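Local coordinates for putative methyl-accepting chemotaxis protein (Salmonella enterica subsp. enterica serovar Typhimurium str. LT2, PDB 6DB1) that probably senses a chemical signal outside the cell through this N-terminal ligand-binding domain and passes it on to the chemotaxis machinery, at residues 26-29 against 30-34; 34-37 against 38-42. All coordinates share one frame; numbering follows the deposited sequence. Where two conformers were deposited one is given.

Interaction 1 of 2, residues 26-29 against 30-34; sequences QGND and QYFRF
Asp29 and Arg33 form an i to i+4 salt bridge along one side of a continuous helix. The carboxylate oxygen Asp29 OD2 sits over one face of the guanidinium group, 3.6 Å from Arg33 NE. The two planes are turned 62° apart, and no N-H of the arginine points at the oxygen. The attraction is therefore one of charge alone. The arginine chain is extended from CG to NE and runs back past the aspartate, with Arg33 CG 3.3 Å from Asp29 O. A water bridges Asp29 and Gln30. It accepts a bond from Gln30 NE2 at 2.8 Å and gives a weak one to Asp29 OD2. With CG anti to its carbonyl carbon (chi1 -65°), Gln30 lays CG 3.1 Å from Gln26 O; the bend at chi2 then swings the amide round. Its OE1 bonds to Asn62 of helix 54-73.

The stretch belongs to helix 13-46, the first helix of a four-helix bundle, as in the sensor domains of many chemoreceptors; the assembly holds two copies. Four i to i+4 backbone bonds link Gln26 to Gln30, Gly27 to Tyr31, Asn28 to Phe32 and Asp29 to Arg33.

The side chain of Asn28 lies over one face of the Phe32 ring, with its amide plane 46° from the ring. Phe32 also meets Phe32 of the second subunit. Tyr31 turns away from these pairs into the subunit interior, where its OH bonds to Ser125 of helix 110-144.

Interaction 2 of 2, residues 34-37 against 38-42; sequences FVTR and LSRAM
Phe34 and Leu38 pack one turn apart on helix 13-46, within the four-helix bundle. Their side chains lie side by side and point the same way. Both have CG opposite the backbone N, with Leu38 chi1 at -177°, and this sends them together toward the neighbouring helices. Phe34 CZ meets Leu38 CD2 at 3.6 Å. Met102 of helix 80-105 touches both side chains, and Trp113 of helix 110-144 touches Leu38.

Backbone hydrogen bonds continue the helix. Leu38 N bonds to Phe34 O at 3.0 Å, Arg40 N to Thr36 O at 3.1 Å, and Ala41 N to Arg37 O at 3.2 Å. The bond from Ser39 N to Val35 O is weak.

The polar side chains lie elsewhere on the helix. In one of its two conformers Arg37 NH1 bonds to Pro55 O near the start of helix 54-73, so this link is tentative. Thr36 OG1 bonds back to Arg33 O. Arg40 bends at chi3 and folds back alongside Thr36. Arg40 NH1 lies 3.6 Å from Thr36 O and 3.8 Å from Thr36 OG1, near contacts only.

How the interactions relate
Both interactions lie on helix 13-46, and the chain passes through them in order. Interaction 1 spans 26-34 and interaction 2 spans 34-42. Each closes only short i to i+4 loops. Neither nests inside the other. They meet end to end at Phe34, where one begins as the other ends, and their centres are about 12 Å apart. Interaction 1 is nearer the middle of the chain and reaches all three other helices and the second subunit. Interaction 2 lies farther out, and no other chain of the assembly touches it. Its inner side faces helices 54-73, 80-105 and 110-144. Phe34 meets helices 54-73 and 80-105.

Interaction 1 of 2, residues 26-29 against 30-34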
loop_
_atom_site.group_PDB
_atom_site.type_symbol
_atom_site.label_atom_id
_atom_site.label_comp_id
_atom_site.label_asym_id
_atom_site.label_seq_id
_atom_site.Cartn_x
_atom_site.Cartn_y
_atom_site.Cartn_z
ATOM N N GLN A 26 4.713 1.821 2.414
ATOM C CA GLN A 26 4.603 1.655 3.838
ATOM C C GLN A 26 3.633 2.705 4.386
ATOM O O GLN A 26 2.830 2.392 5.265
ATOM C CB GLN A 26 5.977 1.747 4.493
ATOM C CG GLN A 26 6.846 0.522 4.262
ATOM C CD GLN A 26 8.285 0.751 4.668
ATOM O OE1 GLN A 26 8.774 1.884 4.737
ATOM N NE2 GLN A 26 8.993 -0.338 4.905
ATOM N N GLY A 27 3.716 3.940 3.876
ATOM C CA GLY A 27 2.814 4.984 4.312
ATOM C C GLY A 27 1.367 4.622 4.005
ATOM O O GLY A 27 0.469 4.847 4.810
ATOM N N ASN A 28 1.159 4.061 2.827
ATOM C CA ASN A 28 -0.170 3.667 2.330
ATOM C C ASN A 28 -0.707 2.501 3.169
ATOM O O ASN A 28 -1.878 2.464 3.557
ATOM C CB ASN A 28 -0.066 3.303 0.851
ATOM C CG ASN A 28 -1.345 3.522 0.079
ATOM O OD1 ASN A 28 -2.434 3.513 0.642
ATOM N ND2 ASN A 28 -1.210 3.744 -1.214
ATOM N N ASP A 29 0.153 1.516 3.395
ATOM C CA ASP A 29 -0.206 0.402 4.206
ATOM C C ASP A 29 -0.627 0.871 5.619
ATOM O O ASP A 29 -1.638 0.412 6.141
ATOM C CB ASP A 29 0.967 -0.548 4.339
ATOM C CG ASP A 29 0.625 -1.760 5.140
ATOM O OD1 ASP A 29 -0.479 -2.335 4.963
ATOM O OD2 ASP A 29 1.472 -2.141 5.951
ATOM N N GLN A 30 0.137 1.798 6.202
ATOM C CA GLN A 30 -0.133 2.299 7.572
ATOM C C GLN A 30 -1.425 3.125 7.616
ATOM O O GLN A 30 -2.115 3.169 8.656
ATOM C CB GLN A 30 1.038 3.122 8.099
ATOM C CG GLN A 30 2.311 2.308 8.277
ATOM C CD GLN A 30 2.161 1.239 9.326
ATOM O OE1 GLN A 30 1.473 1.411 10.327
ATOM N NE2 GLN A 30 2.841 0.131 9.109
ATOM N N TYR A 31 -1.733 3.803 6.521
ATOM C CA TYR A 31 -2.965 4.517 6.460
ATOM C C TYR A 31 -4.132 3.515 6.391
ATOM O O TYR A 31 -5.093 3.631 7.173
ATOM C CB TYR A 31 -2.978 5.477 5.272
ATOM C CG TYR A 31 -4.360 5.974 4.946
ATOM C CD1 TYR A 31 -5.021 6.847 5.795
ATOM C CD2 TYR A 31 -5.022 5.533 3.812
ATOM C CE1 TYR A 31 -6.306 7.277 5.518
ATOM C CE2 TYR A 31 -6.305 5.963 3.517
ATOM C CZ TYR A 31 -6.947 6.839 4.373
ATOM O OH TYR A 31 -8.208 7.277 4.084
ATOM N N PHE A 32 -4.068 2.522 5.491
ATOM C CA PHE A 32 -5.175 1.566 5.406
ATOM C C PHE A 32 -5.335 0.868 6.754
ATOM O O PHE A 32 -6.461 0.660 7.204
ATOM C CB PHE A 32 -5.029 0.542 4.276
ATOM C CG PHE A 32 -5.087 1.123 2.884
ATOM C CD1 PHE A 32 -5.924 2.189 2.591
ATOM C CD2 PHE A 32 -4.407 0.522 1.839
ATOM C CE1 PHE A 32 -5.996 2.709 1.307
ATOM C CE2 PHE A 32 -4.487 1.037 0.553
ATOM C CZ PHE A 32 -5.280 2.132 0.288
ATOM N N ARG A 33 -4.227 0.535 7.397
ATOM C CA ARG A 33 -4.324 -0.104 8.680
ATOM C C ARG A 33 -5.094 0.805 9.636
ATOM O O ARG A 33 -6.067 0.374 10.240
ATOM C CB ARG A 33 -2.949 -0.451 9.255
ATOM C CG ARG A 33 -2.305 -1.680 8.628
ATOM C CD ARG A 33 -0.953 -1.966 9.247
ATOM N NE ARG A 33 -0.415 -3.228 8.779
ATOM C CZ ARG A 33 0.755 -3.724 9.154
ATOM N NH1 ARG A 33 1.522 -3.035 9.983
ATOM N NH2 ARG A 33 1.147 -4.903 8.703
ATOM N N PHE A 34 -4.664 2.052 9.735
ATOM C CA PHE A 34 -5.268 3.014 10.625
ATOM C C PHE A 34 -6.795 2.991 10.533
ATOM O O PHE A 34 -7.456 3.019 11.554
ATOM C CB PHE A 34 -4.785 4.429 10.310
ATOM C CG PHE A 34 -5.612 5.493 10.978
ATOM C CD1 PHE A 34 -5.409 5.809 12.310
ATOM C CD2 PHE A 34 -6.614 6.149 10.284
ATOM C CE1 PHE A 34 -6.190 6.764 12.937
ATOM C CE2 PHE A 34 -7.388 7.111 10.911
ATOM C CZ PHE A 34 -7.181 7.410 12.238
HETATM O O HOH W 1 4.263 -0.501 6.730
#

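Interaction 2 of 2, residues 34-37 against 38-42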
loop_
_atom_site.group_PDB
_atom_site.type_symbol
_atom_site.label_atom_id
_atom_site.label_comp_id
_atom_site.label_asym_id
_atom_site.label_seq_id
_atom_site.Cartn_x
_atom_site.Cartn_y
_atom_site.Cartn_z
ATOM N N PHE A 34 -4.664 2.052 9.735
ATOM C CA PHE A 34 -5.268 3.014 10.625
ATOM C C PHE A 34 -6.795 2.991 10.533
ATOM O O PHE A 34 -7.456 3.019 11.554
ATOM C CB PHE A 34 -4.785 4.429 10.310
ATOM C CG PHE A 34 -5.612 5.493 10.978
ATOM C CD1 PHE A 34 -5.409 5.809 12.310
ATOM C CD2 PHE A 34 -6.614 6.149 10.284
ATOM C CE1 PHE A 34 -6.190 6.764 12.937
ATOM C CE2 PHE A 34 -7.388 7.111 10.911
ATOM C CZ PHE A 34 -7.181 7.410 12.238
ATOM N N VAL A 35 -7.330 2.959 9.317
ATOM C CA VAL A 35 -8.759 3.000 9.101
ATOM C C VAL A 35 -9.417 1.751 9.689
ATOM O O VAL A 35 -10.508 1.840 10.225
ATOM C CB VAL A 35 -9.102 3.144 7.607
ATOM C CG1 VAL A 35 -10.595 2.982 7.356
ATOM C CG2 VAL A 35 -8.603 4.464 7.043
ATOM N N THR A 36 -8.763 0.597 9.579
ATOM C CA THR A 36 -9.334 -0.640 10.090
ATOM C C THR A 36 -9.162 -0.720 11.611
ATOM O O THR A 36 -10.106 -1.062 12.334
ATOM C CB THR A 36 -8.713 -1.872 9.424
ATOM O OG1 THR A 36 -7.347 -1.967 9.823
ATOM C CG2 THR A 36 -8.805 -1.838 7.915
ATOM N N ARG A 37 -7.956 -0.388 12.068
ATOM C CA ARG A 37 -7.605 -0.397 13.484
ATOM C C ARG A 37 -8.666 0.386 14.272
ATOM O O ARG A 37 -9.310 -0.139 15.199
ATOM C CB ARG A 37 -6.235 0.266 13.676
ATOM C CG ARG A 37 -5.164 -0.181 12.688
ATOM C CD ARG A 37 -4.235 -1.312 13.095
ATOM N NE ARG A 37 -3.179 -0.859 13.996
ATOM C CZ ARG A 37 -2.082 -1.554 14.286
ATOM N NH1 ARG A 37 -1.197 -1.071 15.143
ATOM N NH2 ARG A 37 -1.873 -2.727 13.717
ATOM N N LEU A 38 -8.866 1.631 13.842
ATOM C CA LEU A 38 -9.778 2.597 14.502
ATOM C C LEU A 38 -11.233 2.109 14.471
ATOM O O LEU A 38 -11.992 2.333 15.433
ATOM C CB LEU A 38 -9.667 3.959 13.810
ATOM C CG LEU A 38 -10.510 5.074 14.432
ATOM C CD1 LEU A 38 -10.248 5.168 15.928
ATOM C CD2 LEU A 38 -10.251 6.415 13.754
ATOM N N SER A 39 -11.625 1.497 13.362
ATOM C CA SER A 39 -12.985 1.000 13.210
ATOM C C SER A 39 -13.273 -0.104 14.245
ATOM O O SER A 39 -14.327 -0.088 14.895
ATOM C CB SER A 39 -13.216 0.530 11.798
ATOM O OG SER A 39 -14.507 -0.035 11.654
ATOM N N ARG A 40 -12.339 -1.044 14.428
ATOM C CA ARG A 40 -12.551 -2.128 15.397
ATOM C C ARG A 40 -12.637 -1.555 16.818
ATOM O O ARG A 40 -13.457 -2.020 17.637
ATOM C CB ARG A 40 -11.449 -3.185 15.305
ATOM C CG ARG A 40 -11.347 -3.864 13.945
ATOM C CD ARG A 40 -10.486 -5.112 14.004
ATOM N NE ARG A 40 -9.229 -4.877 14.705
ATOM C CZ ARG A 40 -8.131 -4.373 14.151
ATOM N NH1 ARG A 40 -8.126 -4.030 12.875
ATOM N NH2 ARG A 40 -7.038 -4.216 14.879
ATOM N N ALA A 41 -11.811 -0.551 17.118
ATOM C CA ALA A 41 -11.850 0.075 18.450
ATOM C C ALA A 41 -13.223 0.738 18.678
ATOM O O ALA A 41 -13.755 0.705 19.795
ATOM C CB ALA A 41 -10.716 1.060 18.602
HETATM N N MSE A 42 -13.805 1.308 17.615
HETATM C CA MSE A 42 -15.119 1.990 17.706
HETATM C C MSE A 42 -16.294 1.046 17.800
HETATM O O MSE A 42 -17.310 1.373 18.416
HETATM C CB MSE A 42 -15.286 2.954 16.538
HETATM C CG MSE A 42 -14.310 4.108 16.735
HETATM SE SE MSE A 42 -15.130 5.477 17.880
HETATM C CE MSE A 42 -13.962 5.254 19.441
#